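Local coordinates for aerolysin-like protein (Bombina maxima, PDB 6LH8) that belongs to the aerolysin-like pore-forming family and probably either forms pores that modulate endolysosomes or acts as the paralog restraining such a pore former under oxidizing conditions, at residues E24-N29 / K110-L115; R46-N51 / Y139-Q144; H72-N77 / Y91-E96. All coordinates share one frame; numbering follows the deposited sequence.

Contact 1 of 3, residues E24-N29 / K110-L115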
ATOM      1  N   GLU A  24      15.831  12.370  -0.316  1.00 22.77           N
ATOM      2  CA  GLU A  24      16.538  13.186   0.659  1.00 25.28           C
ATOM      3  C   GLU A  24      16.556  14.637   0.183  1.00 27.81           C
ATOM      4  O   GLU A  24      16.592  14.910  -1.020  1.00 29.76           O
ATOM      5  CB  GLU A  24      17.969  12.695   0.887  1.00 27.75           C
ATOM      6  CG  GLU A  24      18.851  12.735  -0.351  1.00 30.41           C
ATOM      7  CD  GLU A  24      20.317  12.480  -0.035  1.00 38.95           C
ATOM      8  OE1 GLU A  24      20.605  11.801   0.979  1.00 37.24           O
ATOM      9  OE2 GLU A  24      21.181  12.955  -0.812  1.00 39.16           O
ATOM     10  N   MET A  25      16.501  15.568   1.138  1.00 29.31           N
ATOM     11  CA  MET A  25      16.634  16.997   0.858  1.00 28.66           C
ATOM     12  C   MET A  25      17.677  17.571   1.809  1.00 30.51           C
ATOM     13  O   MET A  25      17.569  17.379   3.021  1.00 33.41           O
ATOM     14  CB  MET A  25      15.294  17.737   1.041  1.00 32.00           C
ATOM     15  CG  MET A  25      14.099  17.121   0.313  1.00 32.95           C
ATOM     16  SD  MET A  25      12.495  17.840   0.764  1.00 31.80           S
ATOM     17  CE  MET A  25      12.536  19.357  -0.184  1.00 34.82           C
ATOM     18  N   VAL A  26      18.677  18.286   1.272  1.00 36.81           N
ATOM     19  CA  VAL A  26      19.775  18.787   2.096  1.00 41.12           C
ATOM     20  C   VAL A  26      19.885  20.308   1.991  1.00 42.25           C
ATOM     21  O   VAL A  26      19.581  20.902   0.952  1.00 37.09           O
ATOM     22  CB  VAL A  26      21.113  18.116   1.718  1.00 41.07           C
ATOM     23  CG1 VAL A  26      21.651  18.664   0.402  1.00 45.78           C
ATOM     24  CG2 VAL A  26      22.122  18.300   2.831  1.00 47.75           C
ATOM     25  N   ALA A  27      20.317  20.938   3.091  1.00 46.13           N
ATOM     26  CA  ALA A  27      20.524  22.385   3.141  1.00 46.87           C
ATOM     27  C   ALA A  27      21.530  22.727   4.236  1.00 50.58           C
ATOM     28  O   ALA A  27      21.650  22.004   5.231  1.00 50.44           O
ATOM     29  CB  ALA A  27      19.204  23.126   3.387  1.00 46.84           C
ATOM     30  N   SER A  28      22.232  23.854   4.055  1.00 52.07           N
ATOM     31  CA  SER A  28      23.289  24.294   4.964  1.00 53.43           C
ATOM     32  C   SER A  28      23.113  25.765   5.331  1.00 53.43           C
ATOM     33  O   SER A  28      22.617  26.567   4.534  1.00 48.62           O
ATOM     34  CB  SER A  28      24.679  24.086   4.349  1.00 54.67           C
ATOM     35  OG  SER A  28      24.951  22.710   4.137  1.00 52.52           O
ATOM     36  N   ASN A  29      23.568  26.119   6.538  1.00 57.35           N
ATOM     37  CA  ASN A  29      23.293  27.413   7.156  1.00 58.56           C
ATOM     38  C   ASN A  29      24.577  28.057   7.677  1.00 61.06           C
ATOM     39  O   ASN A  29      25.623  27.418   7.810  1.00 58.67           O
ATOM     40  CB  ASN A  29      22.283  27.262   8.305  1.00 56.07           C
ATOM     41  CG  ASN A  29      21.791  28.597   8.841  1.00 59.90           C
ATOM     42  OD1 ASN A  29      22.286  29.658   8.469  1.00 62.35           O
ATOM     43  ND2 ASN A  29      20.813  28.544   9.724  1.00 60.38           N
ATOM     44  N   LYS A 110      24.121  22.171   8.895  1.00 56.41           N
ATOM     45  CA  LYS A 110      23.734  21.469   7.677  1.00 54.18           C
ATOM     46  C   LYS A 110      22.578  20.542   8.022  1.00 53.05           C
ATOM     47  O   LYS A 110      22.666  19.760   8.979  1.00 56.18           O
ATOM     48  CB  LYS A 110      24.893  20.668   7.081  1.00 54.45           C
ATOM     49  CG  LYS A 110      24.529  19.922   5.801  1.00 52.07           C
ATOM     50  CD  LYS A 110      25.743  19.219   5.211  1.00 56.68           C
ATOM     51  CE  LYS A 110      25.444  18.642   3.838  1.00 53.83           C
ATOM     52  NZ  LYS A 110      26.213  19.315   2.744  1.00 60.85           N
ATOM     53  N   LEU A 111      21.493  20.649   7.266  1.00 52.37           N
ATOM     54  CA  LEU A 111      20.252  19.948   7.564  1.00 50.55           C
ATOM     55  C   LEU A 111      19.963  18.933   6.468  1.00 45.15           C
ATOM     56  O   LEU A 111      20.015  19.265   5.280  1.00 41.70           O
ATOM     57  CB  LEU A 111      19.091  20.939   7.696  1.00 48.45           C
ATOM     58  CG  LEU A 111      17.696  20.396   7.981  1.00 49.33           C
ATOM     59  CD1 LEU A 111      16.976  21.289   8.976  1.00 51.18           C
ATOM     60  CD2 LEU A 111      16.902  20.287   6.690  1.00 48.93           C
ATOM     61  N   ILE A 112      19.656  17.703   6.872  1.00 45.21           N
ATOM     62  CA  ILE A 112      19.278  16.632   5.956  1.00 38.70           C
ATOM     63  C   ILE A 112      17.909  16.122   6.373  1.00 33.50           C
ATOM     64  O   ILE A 112      17.710  15.755   7.536  1.00 39.39           O
ATOM     65  CB  ILE A 112      20.304  15.483   5.962  1.00 37.99           C
ATOM     66  CG1 ILE A 112      21.731  16.026   5.835  1.00 44.14           C
ATOM     67  CG2 ILE A 112      20.003  14.491   4.860  1.00 36.90           C
ATOM     68  CD1 ILE A 112      22.488  16.056   7.150  1.00 50.47           C
ATOM     69  N   VAL A 113      16.969  16.105   5.433  1.00 32.91           N
ATOM     70  CA  VAL A 113      15.693  15.420   5.611  1.00 27.75           C
ATOM     71  C   VAL A 113      15.753  14.119   4.823  1.00 24.95           C
ATOM     72  O   VAL A 113      15.938  14.141   3.603  1.00 26.48           O
ATOM     73  CB  VAL A 113      14.503  16.272   5.135  1.00 30.81           C
ATOM     74  CG1 VAL A 113      13.210  15.686   5.667  1.00 26.42           C
ATOM     75  CG2 VAL A 113      14.654  17.719   5.568  1.00 34.09           C
ATOM     76  N   ILE A 114      15.574  12.996   5.515  1.00 29.30           N
ATOM     77  CA  ILE A 114      15.517  11.670   4.907  1.00 26.99           C
ATOM     78  C   ILE A 114      14.071  11.211   4.981  1.00 21.85           C
ATOM     79  O   ILE A 114      13.496  11.134   6.075  1.00 23.10           O
ATOM     80  CB  ILE A 114      16.436  10.664   5.619  1.00 25.41           C
ATOM     81  CG1 ILE A 114      17.869  11.193   5.685  1.00 28.02           C
ATOM     82  CG2 ILE A 114      16.351   9.286   4.915  1.00 24.55           C
ATOM     83  CD1 ILE A 114      18.574  11.216   4.362  1.00 33.60           C
ATOM     84  N   LEU A 115      13.476  10.931   3.825  1.00 20.70           N
ATOM     85  CA  LEU A 115      12.074  10.547   3.734  1.00 21.40           C
ATOM     86  C   LEU A 115      11.981   9.050   3.467  1.00 18.86           C
ATOM     87  O   LEU A 115      12.510   8.572   2.460  1.00 20.49           O
ATOM     88  CB  LEU A 115      11.385  11.344   2.624  1.00 20.28           C
ATOM     89  CG  LEU A 115      11.451  12.836   2.955  1.00 27.06           C
ATOM     90  CD1 LEU A 115      11.741  13.675   1.729  1.00 29.80           C
ATOM     91  CD2 LEU A 115      10.160  13.273   3.603  1.00 26.37           C
TER
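The flat groups that meet between M25 and V113 are peptide amides, joined through N-H and C=O: M25 N donates to V113 O at 2.9 Å, and V113 N returns a nearly straight bond (176°) to M25 O, both in the plane of the accepting carbonyl. This is an antiparallel ladder in the elongated sheet of the aerolysin-like fold, its short strand axes running at 169° to each other. One face of the ladder carries E24, V26, S28, K110, I112 and I114; the other carries M25, A27, L111 and V113. A27 N continues the pattern to L111 O at 2.8 Å. At the non-hydrogen-bonded pairs CA atoms approach the carbonyls instead, as V26 CA does L111 O at 3.2 Å.

The beta-branched residues V26, I112, V113 and I114 suit these extended backbones. A27, paired with L111, puts its single methyl on the face of M25 and V113, and L111 is buried against F37 and V151. On the partly exposed face, E24 and I114 run side by side, CB of E24 lying 3.8 Å from CD1 of I114, while the carboxylate of E24 turns to a salt bridge with K21. The long chain of K110 lets it reach over S28 and V26: with CG anti to its backbone N (chi1 -180°) it stretches over the neighbouring strand, CG passing S28 OG at 3.3 Å. Farther along, its CE presses against V26 CG2 at 3.5 Å, tighter than an ordinary carbon contact, and the same methyl also touches I112 CG1 at 3.8 Å.

Contact 2 of 3, residues R46-N51 / Y139-Q144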
ATOM      1  N   ARG A  46       0.313   7.880  -2.040  1.00 29.02           N
ATOM      2  CA  ARG A  46       0.422   6.657  -1.256  1.00 25.53           C
ATOM      3  C   ARG A  46      -0.612   5.675  -1.785  1.00 26.84           C
ATOM      4  O   ARG A  46      -1.777   6.041  -1.964  1.00 26.84           O
ATOM      5  CB  ARG A  46       0.207   6.934   0.238  1.00 26.32           C
ATOM      6  CG  ARG A  46       0.067   5.680   1.077  1.00 28.51           C
ATOM      7  CD  ARG A  46      -0.158   6.023   2.541  1.00 24.12           C
ATOM      8  NE  ARG A  46      -0.247   4.833   3.371  1.00 23.96           N
ATOM      9  CZ  ARG A  46      -0.752   4.824   4.594  1.00 29.96           C
ATOM     10  NH1 ARG A  46      -1.208   5.950   5.116  1.00 31.24           N
ATOM     11  NH2 ARG A  46      -0.798   3.696   5.290  1.00 30.28           N
ATOM     12  N   THR A  47      -0.188   4.445  -2.080  1.00 25.49           N
ATOM     13  CA  THR A  47      -1.098   3.487  -2.685  1.00 25.18           C
ATOM     14  C   THR A  47      -1.082   2.167  -1.936  1.00 24.51           C
ATOM     15  O   THR A  47      -0.092   1.795  -1.292  1.00 24.08           O
ATOM     16  CB  THR A  47      -0.758   3.206  -4.145  1.00 24.08           C
ATOM     17  OG1 THR A  47       0.541   2.619  -4.217  1.00 26.62           O
ATOM     18  CG2 THR A  47      -0.781   4.496  -4.968  1.00 26.38           C
ATOM     19  N   ILE A  48      -2.207   1.470  -2.042  1.00 21.95           N
ATOM     20  CA  ILE A  48      -2.318   0.062  -1.699  1.00 22.63           C
ATOM     21  C   ILE A  48      -2.938  -0.621  -2.909  1.00 24.74           C
ATOM     22  O   ILE A  48      -3.961  -0.163  -3.422  1.00 24.57           O
ATOM     23  CB  ILE A  48      -3.183  -0.169  -0.446  1.00 24.57           C
ATOM     24  CG1 ILE A  48      -2.587   0.544   0.773  1.00 24.08           C
ATOM     25  CG2 ILE A  48      -3.369  -1.661  -0.206  1.00 24.83           C
ATOM     26  CD1 ILE A  48      -3.392   0.344   2.068  1.00 26.23           C
ATOM     27  N   THR A  49      -2.321  -1.689  -3.382  1.00 20.87           N
ATOM     28  CA  THR A  49      -2.850  -2.394  -4.540  1.00 20.56           C
ATOM     29  C   THR A  49      -3.344  -3.767  -4.108  1.00 21.91           C
ATOM     30  O   THR A  49      -2.610  -4.511  -3.450  1.00 21.85           O
ATOM     31  CB  THR A  49      -1.805  -2.506  -5.642  1.00 24.46           C
ATOM     32  OG1 THR A  49      -1.488  -1.187  -6.119  1.00 28.02           O
ATOM     33  CG2 THR A  49      -2.352  -3.322  -6.810  1.00 24.78           C
ATOM     34  N   HIS A  50      -4.581  -4.089  -4.479  1.00 19.57           N
ATOM     35  CA  HIS A  50      -5.215  -5.358  -4.134  1.00 19.01           C
ATOM     36  C   HIS A  50      -5.388  -6.205  -5.385  1.00 24.59           C
ATOM     37  O   HIS A  50      -5.953  -5.738  -6.374  1.00 21.05           O
ATOM     38  CB  HIS A  50      -6.575  -5.116  -3.485  1.00 22.60           C
ATOM     39  CG  HIS A  50      -6.523  -4.194  -2.305  1.00 24.20           C
ATOM     40  ND1 HIS A  50      -6.184  -4.618  -1.040  1.00 22.71           N
ATOM     41  CD2 HIS A  50      -6.768  -2.864  -2.209  1.00 26.35           C
ATOM     42  CE1 HIS A  50      -6.224  -3.587  -0.211  1.00 23.96           C
ATOM     43  NE2 HIS A  50      -6.585  -2.516  -0.894  1.00 23.97           N
ATOM     44  N   ASN A  51      -4.954  -7.463  -5.325  1.00 20.77           N
ATOM     45  CA  ASN A  51      -5.017  -8.345  -6.481  1.00 20.24           C
ATOM     46  C   ASN A  51      -5.631  -9.679  -6.097  1.00 19.15           C
ATOM     47  O   ASN A  51      -5.482 -10.141  -4.967  1.00 20.96           O
ATOM     48  CB  ASN A  51      -3.624  -8.587  -7.057  1.00 23.03           C
ATOM     49  CG  ASN A  51      -2.837  -7.310  -7.188  1.00 29.91           C
ATOM     50  OD1 ASN A  51      -2.842  -6.701  -8.248  1.00 29.94           O
ATOM     51  ND2 ASN A  51      -2.178  -6.874  -6.089  1.00 26.03           N
ATOM     52  N   TYR A 139      -5.012 -13.986  -2.765  1.00 16.41           N
ATOM     53  CA  TYR A 139      -5.111 -12.535  -2.660  1.00 18.07           C
ATOM     54  C   TYR A 139      -3.722 -11.978  -2.399  1.00 17.62           C
ATOM     55  O   TYR A 139      -2.952 -12.565  -1.637  1.00 17.74           O
ATOM     56  CB  TYR A 139      -6.070 -12.143  -1.522  1.00 17.42           C
ATOM     57  CG  TYR A 139      -5.907 -10.714  -1.044  1.00 18.45           C
ATOM     58  CD1 TYR A 139      -6.467  -9.651  -1.760  1.00 18.59           C
ATOM     59  CD2 TYR A 139      -5.193 -10.423   0.121  1.00 18.60           C
ATOM     60  CE1 TYR A 139      -6.304  -8.324  -1.322  1.00 18.46           C
ATOM     61  CE2 TYR A 139      -5.032  -9.107   0.563  1.00 21.19           C
ATOM     62  CZ  TYR A 139      -5.591  -8.066  -0.162  1.00 21.54           C
ATOM     63  OH  TYR A 139      -5.437  -6.760   0.281  1.00 21.69           O
ATOM     64  N   ILE A 140      -3.392 -10.867  -3.055  1.00 18.37           N
ATOM     65  CA  ILE A 140      -2.097 -10.211  -2.904  1.00 18.16           C
ATOM     66  C   ILE A 140      -2.339  -8.741  -2.593  1.00 19.05           C
ATOM     67  O   ILE A 140      -3.131  -8.073  -3.274  1.00 21.14           O
ATOM     68  CB  ILE A 140      -1.226 -10.345  -4.172  1.00 18.73           C
ATOM     69  CG1 ILE A 140      -1.009 -11.816  -4.559  1.00 19.14           C
ATOM     70  CG2 ILE A 140       0.116  -9.649  -3.966  1.00 21.76           C
ATOM     71  CD1 ILE A 140      -0.497 -12.000  -5.988  1.00 24.90           C
ATOM     72  N   CYS A 141      -1.659  -8.243  -1.559  1.00 19.21           N
ATOM     73  CA  CYS A 141      -1.723  -6.851  -1.132  1.00 17.90           C
ATOM     74  C   CYS A 141      -0.334  -6.234  -1.264  1.00 21.66           C
ATOM     75  O   CYS A 141       0.616  -6.712  -0.650  1.00 21.93           O
ATOM     76  CB  CYS A 141      -2.193  -6.740   0.323  1.00 19.32           C
ATOM     77  SG  CYS A 141      -2.414  -5.013   0.817  1.00 25.43           S
ATOM     78  N   GLN A 142      -0.212  -5.192  -2.070  1.00 20.05           N
ATOM     79  CA  GLN A 142       1.031  -4.421  -2.181  1.00 20.50           C
ATOM     80  C   GLN A 142       0.759  -3.078  -1.529  1.00 22.31           C
ATOM     81  O   GLN A 142       0.089  -2.230  -2.123  1.00 23.69           O
ATOM     82  CB  GLN A 142       1.453  -4.249  -3.631  1.00 21.76           C
ATOM     83  CG  GLN A 142       1.995  -5.513  -4.247  1.00 30.53           C
ATOM     84  CD  GLN A 142       1.368  -5.847  -5.577  1.00 37.52           C
ATOM     85  OE1 GLN A 142       0.394  -5.219  -6.007  1.00 35.19           O
ATOM     86  NE2 GLN A 142       1.922  -6.855  -6.245  1.00 42.38           N
ATOM     87  N   SER A 143       1.268  -2.886  -0.311  1.00 21.22           N
ATOM     88  CA  SER A 143       0.926  -1.707   0.477  1.00 24.17           C
ATOM     89  C   SER A 143       2.123  -0.790   0.706  1.00 24.61           C
ATOM     90  O   SER A 143       3.282  -1.219   0.733  1.00 23.94           O
ATOM     91  CB  SER A 143       0.313  -2.086   1.839  1.00 24.86           C
ATOM     92  OG  SER A 143       1.089  -3.071   2.490  1.00 33.21           O
ATOM     93  N   GLN A 144       1.812   0.495   0.873  1.00 24.37           N
ATOM     94  CA  GLN A 144       2.767   1.528   1.239  1.00 23.48           C
ATOM     95  C   GLN A 144       2.267   2.218   2.499  1.00 22.55           C
ATOM     96  O   GLN A 144       1.077   2.538   2.604  1.00 23.82           O
ATOM     97  CB  GLN A 144       2.926   2.570   0.122  1.00 22.92           C
ATOM     98  CG  GLN A 144       3.269   2.014  -1.259  1.00 27.25           C
ATOM     99  CD  GLN A 144       3.400   3.110  -2.297  1.00 28.47           C
ATOM    100  OE1 GLN A 144       2.736   4.143  -2.207  1.00 27.61           O
ATOM    101  NE2 GLN A 144       4.261   2.894  -3.294  1.00 29.44           N
TER
HETATM  102  O   HOH W   1      -0.779   0.914   4.429  1.00 34.95           O
HETATM  103  O   HOH W   2       1.244  -0.126  -3.489  1.00 31.07           O
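H50 lies alongside Y139, the two rings pointing the same way and meeting rim to rim, neither over the face of the other, with planes 22° apart. Imidazole ND1 and the phenol OH share a short hydrogen bond of 2.6 Å, in which either could be the donor. A histidine suits this buried place because it has two ring nitrogens, each able to take a separate partner: NE2 bonds the carboxylate of E93, so both nitrogens are engaged and the rotation of the ring is fixed. C141 SG lies oblique to the imidazole and touches I48 CG2 at 3.6 Å.

The face bearing T49, N51, I140 and Q142 is richer in amides. N51 ND2 gives two bonds, one to I140 O at 3.2 Å and one to Q142 OE1 at 3.1 Å, each reaching its acceptor from above the carbonyl plane; the two amide planes stand 73° apart. I140 O also accepts from N51 N, so two donors of one residue grip it, and N51 OD1 is held by S90. At the far end Q144 lies beside T47 and uses its extended chain to bring OE1 2.9 Å from T47 N, taking the place of a backbone acceptor. R46 reaches back the other way: its straight chain, CG anti to the backbone N (chi1 170°), carries NE to Q144 O at 2.8 Å, in the guanidinium plane. A water joins R46 NH2 to the same carbonyl, and a second links T47 OG1 with Q142 O.

These bonds fasten two central strands of an antiparallel sheet without helices: 41-53 is flanked on its other edge by strand 90-100, and 133-154 by strand 110-130.

Contact 3 of 3, residues H72-N77 / Y91-E96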
ATOM      1  N   HIS A  72      -5.695  -4.094   4.920  1.00 29.26           N
ATOM      2  CA  HIS A  72      -4.988  -2.822   4.785  1.00 31.06           C
ATOM      3  C   HIS A  72      -5.718  -1.927   3.792  1.00 34.45           C
ATOM      4  O   HIS A  72      -5.840  -2.277   2.616  1.00 27.94           O
ATOM      5  CB  HIS A  72      -3.549  -3.053   4.328  1.00 33.77           C
ATOM      6  CG  HIS A  72      -2.811  -4.040   5.176  1.00 34.32           C
ATOM      7  ND1 HIS A  72      -2.538  -3.810   6.505  1.00 38.70           N
ATOM      8  CD2 HIS A  72      -2.303  -5.262   4.890  1.00 33.90           C
ATOM      9  CE1 HIS A  72      -1.892  -4.849   7.006  1.00 41.52           C
ATOM     10  NE2 HIS A  72      -1.739  -5.744   6.048  1.00 39.23           N
ATOM     11  N   ARG A  73      -6.186  -0.768   4.259  1.00 30.19           N
ATOM     12  CA  ARG A  73      -6.980   0.137   3.439  1.00 32.26           C
ATOM     13  C   ARG A  73      -6.474   1.564   3.612  1.00 33.14           C
ATOM     14  O   ARG A  73      -5.709   1.868   4.528  1.00 36.83           O
ATOM     15  CB  ARG A  73      -8.475   0.075   3.801  1.00 34.25           C
ATOM     16  CG  ARG A  73      -9.086  -1.318   3.818  1.00 31.75           C
ATOM     17  CD  ARG A  73      -9.173  -1.906   2.425  1.00 31.22           C
ATOM     18  NE  ARG A  73      -9.843  -1.018   1.477  1.00 35.36           N
ATOM     19  CZ  ARG A  73     -11.154  -1.017   1.252  1.00 34.43           C
ATOM     20  NH1 ARG A  73     -11.942  -1.854   1.914  1.00 32.55           N
ATOM     21  NH2 ARG A  73     -11.676  -0.181   0.363  1.00 40.43           N
ATOM     22  N   LEU A  74      -6.916   2.438   2.709  1.00 32.98           N
ATOM     23  CA  LEU A  74      -6.621   3.862   2.753  1.00 34.84           C
ATOM     24  C   LEU A  74      -7.922   4.648   2.894  1.00 41.14           C
ATOM     25  O   LEU A  74      -9.015   4.122   2.672  1.00 39.00           O
ATOM     26  CB  LEU A  74      -5.879   4.316   1.486  1.00 31.21           C
ATOM     27  CG  LEU A  74      -4.488   3.727   1.230  1.00 26.55           C
ATOM     28  CD1 LEU A  74      -3.893   4.287  -0.044  1.00 24.01           C
ATOM     29  CD2 LEU A  74      -3.556   4.002   2.406  1.00 27.11           C
ATOM     30  N   ASN A  75      -7.790   5.922   3.269  1.00 44.85           N
ATOM     31  CA  ASN A  75      -8.895   6.888   3.260  1.00 44.90           C
ATOM     32  C   ASN A  75     -10.033   6.508   4.203  1.00 44.63           C
ATOM     33  O   ASN A  75     -11.142   7.040   4.081  1.00 48.13           O
ATOM     34  CB  ASN A  75      -9.446   7.083   1.844  1.00 42.43           C
ATOM     35  CG  ASN A  75      -8.406   7.616   0.886  1.00 45.04           C
ATOM     36  OD1 ASN A  75      -7.738   8.608   1.179  1.00 45.24           O
ATOM     37  ND2 ASN A  75      -8.261   6.964  -0.269  1.00 42.95           N
ATOM     38  N   GLY A  76      -9.791   5.599   5.143  1.00 41.75           N
ATOM     39  CA  GLY A  76     -10.857   5.102   5.989  1.00 43.17           C
ATOM     40  C   GLY A  76     -11.903   4.325   5.216  1.00 48.60           C
ATOM     41  O   GLY A  76     -12.997   4.071   5.728  1.00 48.62           O
ATOM     42  N   ASN A  77     -11.585   3.950   3.976  1.00 43.43           N
ATOM     43  CA  ASN A  77     -12.507   3.148   3.185  1.00 45.00           C
ATOM     44  C   ASN A  77     -12.721   1.791   3.840  1.00 43.65           C
ATOM     45  O   ASN A  77     -11.777   1.144   4.297  1.00 40.24           O
ATOM     46  CB  ASN A  77     -11.982   2.964   1.764  1.00 42.12           C
ATOM     47  CG  ASN A  77     -11.873   4.271   1.014  1.00 49.30           C
ATOM     48  OD1 ASN A  77     -10.832   4.582   0.438  1.00 56.00           O
ATOM     49  ND2 ASN A  77     -12.952   5.047   1.013  1.00 49.73           N
ATOM     50  N   TYR A  91      -7.126  -3.823  -8.025  1.00 21.47           N
ATOM     51  CA  TYR A  91      -7.714  -2.555  -7.626  1.00 24.20           C
ATOM     52  C   TYR A  91      -6.692  -1.775  -6.804  1.00 23.89           C
ATOM     53  O   TYR A  91      -6.038  -2.345  -5.930  1.00 23.62           O
ATOM     54  CB  TYR A  91      -9.002  -2.805  -6.832  1.00 24.63           C
ATOM     55  CG  TYR A  91      -9.658  -1.562  -6.297  1.00 26.09           C
ATOM     56  CD1 TYR A  91     -10.520  -0.822  -7.088  1.00 35.78           C
ATOM     57  CD2 TYR A  91      -9.401  -1.119  -5.012  1.00 30.94           C
ATOM     58  CE1 TYR A  91     -11.116   0.319  -6.613  1.00 34.35           C
ATOM     59  CE2 TYR A  91      -9.988   0.023  -4.525  1.00 29.77           C
ATOM     60  CZ  TYR A  91     -10.854   0.737  -5.328  1.00 38.39           C
ATOM     61  OH  TYR A  91     -11.452   1.882  -4.844  1.00 40.65           O
ATOM     62  N   THR A  92      -6.554  -0.473  -7.080  1.00 24.59           N
ATOM     63  CA  THR A  92      -5.564   0.368  -6.414  1.00 23.73           C
ATOM     64  C   THR A  92      -6.270   1.465  -5.629  1.00 27.33           C
ATOM     65  O   THR A  92      -7.073   2.217  -6.190  1.00 30.18           O
ATOM     66  CB  THR A  92      -4.599   0.987  -7.426  1.00 25.53           C
ATOM     67  OG1 THR A  92      -3.923  -0.051  -8.144  1.00 29.20           O
ATOM     68  CG2 THR A  92      -3.572   1.865  -6.735  1.00 27.23           C
ATOM     69  N   GLU A  93      -5.980   1.546  -4.339  1.00 27.01           N
ATOM     70  CA  GLU A  93      -6.370   2.688  -3.532  1.00 28.35           C
ATOM     71  C   GLU A  93      -5.284   3.754  -3.614  1.00 30.21           C
ATOM     72  O   GLU A  93      -4.106   3.458  -3.834  1.00 27.86           O
ATOM     73  CB  GLU A  93      -6.590   2.283  -2.075  1.00 29.96           C
ATOM     74  CG  GLU A  93      -7.630   1.206  -1.856  1.00 32.21           C
ATOM     75  CD  GLU A  93      -7.880   0.934  -0.383  1.00 37.81           C
ATOM     76  OE1 GLU A  93      -7.545  -0.181   0.074  1.00 35.24           O
ATOM     77  OE2 GLU A  93      -8.403   1.831   0.323  1.00 38.37           O
ATOM     78  N   LEU A  94      -5.692   5.008  -3.448  1.00 29.40           N
ATOM     79  CA  LEU A  94      -4.762   6.125  -3.530  1.00 32.29           C
ATOM     80  C   LEU A  94      -5.151   7.169  -2.494  1.00 33.88           C
ATOM     81  O   LEU A  94      -6.333   7.493  -2.342  1.00 32.11           O
ATOM     82  CB  LEU A  94      -4.751   6.731  -4.940  1.00 32.00           C
ATOM     83  CG  LEU A  94      -3.935   7.999  -5.195  1.00 37.14           C
ATOM     84  CD1 LEU A  94      -2.463   7.761  -4.920  1.00 34.15           C
ATOM     85  CD2 LEU A  94      -4.136   8.466  -6.625  1.00 38.42           C
ATOM     86  N   SER A  95      -4.163   7.669  -1.755  1.00 29.66           N
ATOM     87  CA  SER A  95      -4.404   8.791  -0.863  1.00 28.18           C
ATOM     88  C   SER A  95      -3.255   9.781  -0.993  1.00 32.34           C
ATOM     89  O   SER A  95      -2.199   9.473  -1.549  1.00 30.12           O
ATOM     90  CB  SER A  95      -4.581   8.349   0.599  1.00 35.57           C
ATOM     91  OG  SER A  95      -3.383   7.835   1.150  1.00 37.95           O
ATOM     92  N   GLU A  96      -3.482  10.994  -0.501  1.00 31.17           N
ATOM     93  CA  GLU A  96      -2.426  11.993  -0.448  1.00 28.06           C
ATOM     94  C   GLU A  96      -1.760  11.918   0.916  1.00 28.06           C
ATOM     95  O   GLU A  96      -2.436  11.969   1.945  1.00 29.59           O
ATOM     96  CB  GLU A  96      -2.973  13.399  -0.689  1.00 33.09           C
ATOM     97  CG  GLU A  96      -1.864  14.446  -0.783  1.00 30.27           C
ATOM     98  CD  GLU A  96      -2.380  15.876  -0.694  1.00 38.79           C
ATOM     99  OE1 GLU A  96      -2.694  16.344   0.424  1.00 41.95           O
ATOM    100  OE2 GLU A  96      -2.460  16.530  -1.746  1.00 39.84           O
TER
HETATM  101  O   HOH W   3      -4.933   7.070   4.174  1.00 41.31           O
HETATM  102  O   HOH W   4      -6.409  11.426   0.592  1.00 44.85           O
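The backbone of L74 to N77 folds into a type I' beta turn, closed by N77 N to L74 O at 2.9 Å, with N75 and G76 both at positive phi, which asparagine and glycine tolerate better than most residues. The turn belongs to the loop between strands 65-68 and 81-84, and it is laid against strand 90-100, one of the two outermost strands of the five-stranded antiparallel sheet.

E93 anchors the loop. The residue is buried, and an extended chain carries its carboxylate up to the loop, where the two oxygens are shared out. OE1, the oxygen that also holds H50, forms a salt bridge with R73 NE at 2.8 Å, while OE2 takes the backbone N of L74 at 2.9 Å; both loop donors come from above the carboxylate plane. The R73 chain must bend at chi2 and chi3 to bring NE round, leaving its guanidinium 73° from the carboxylate. N77 O sits over the centre of one guanidinium face, 3.7 Å above it, and NH1 bonds E79 O.

L74, apolar and buried, points at the strand: its CD1 lies 3.9 Å from E93 CB and meets S95, and it also packs on R46 and I48 of strand 41-53. N75 suits the exposed end, having both a donor and an acceptor. A water bridges its OD1 to E96 N, and its ND2 donates to L94 O at 2.9 Å and 168°, with that oxygen in the plane of the N75 amide.

How the contacts relate
All three contacts reach one long antiparallel sheet, ordered 4-28, 110-130, 133-154, 41-53 and 90-100. Contact 1 joins the first two strands near one end of the elongated molecule, about 27 Å from the chain centre, whereas contact 2 lies about 4 Å from it. Their centres are about 31 Å apart, and that of contact 3 is about 30 Å from contact 1; the nearest atoms of contact 1 are about 12 Å from either. Contacts 2 and 3 adjoin, with centres about 9 Å apart: H50 NE2 and E93 OE1, 2.7 Å apart, complete a chain of polar contacts, Y139-H50-E93-R73, running from strand 133-154 to the loop.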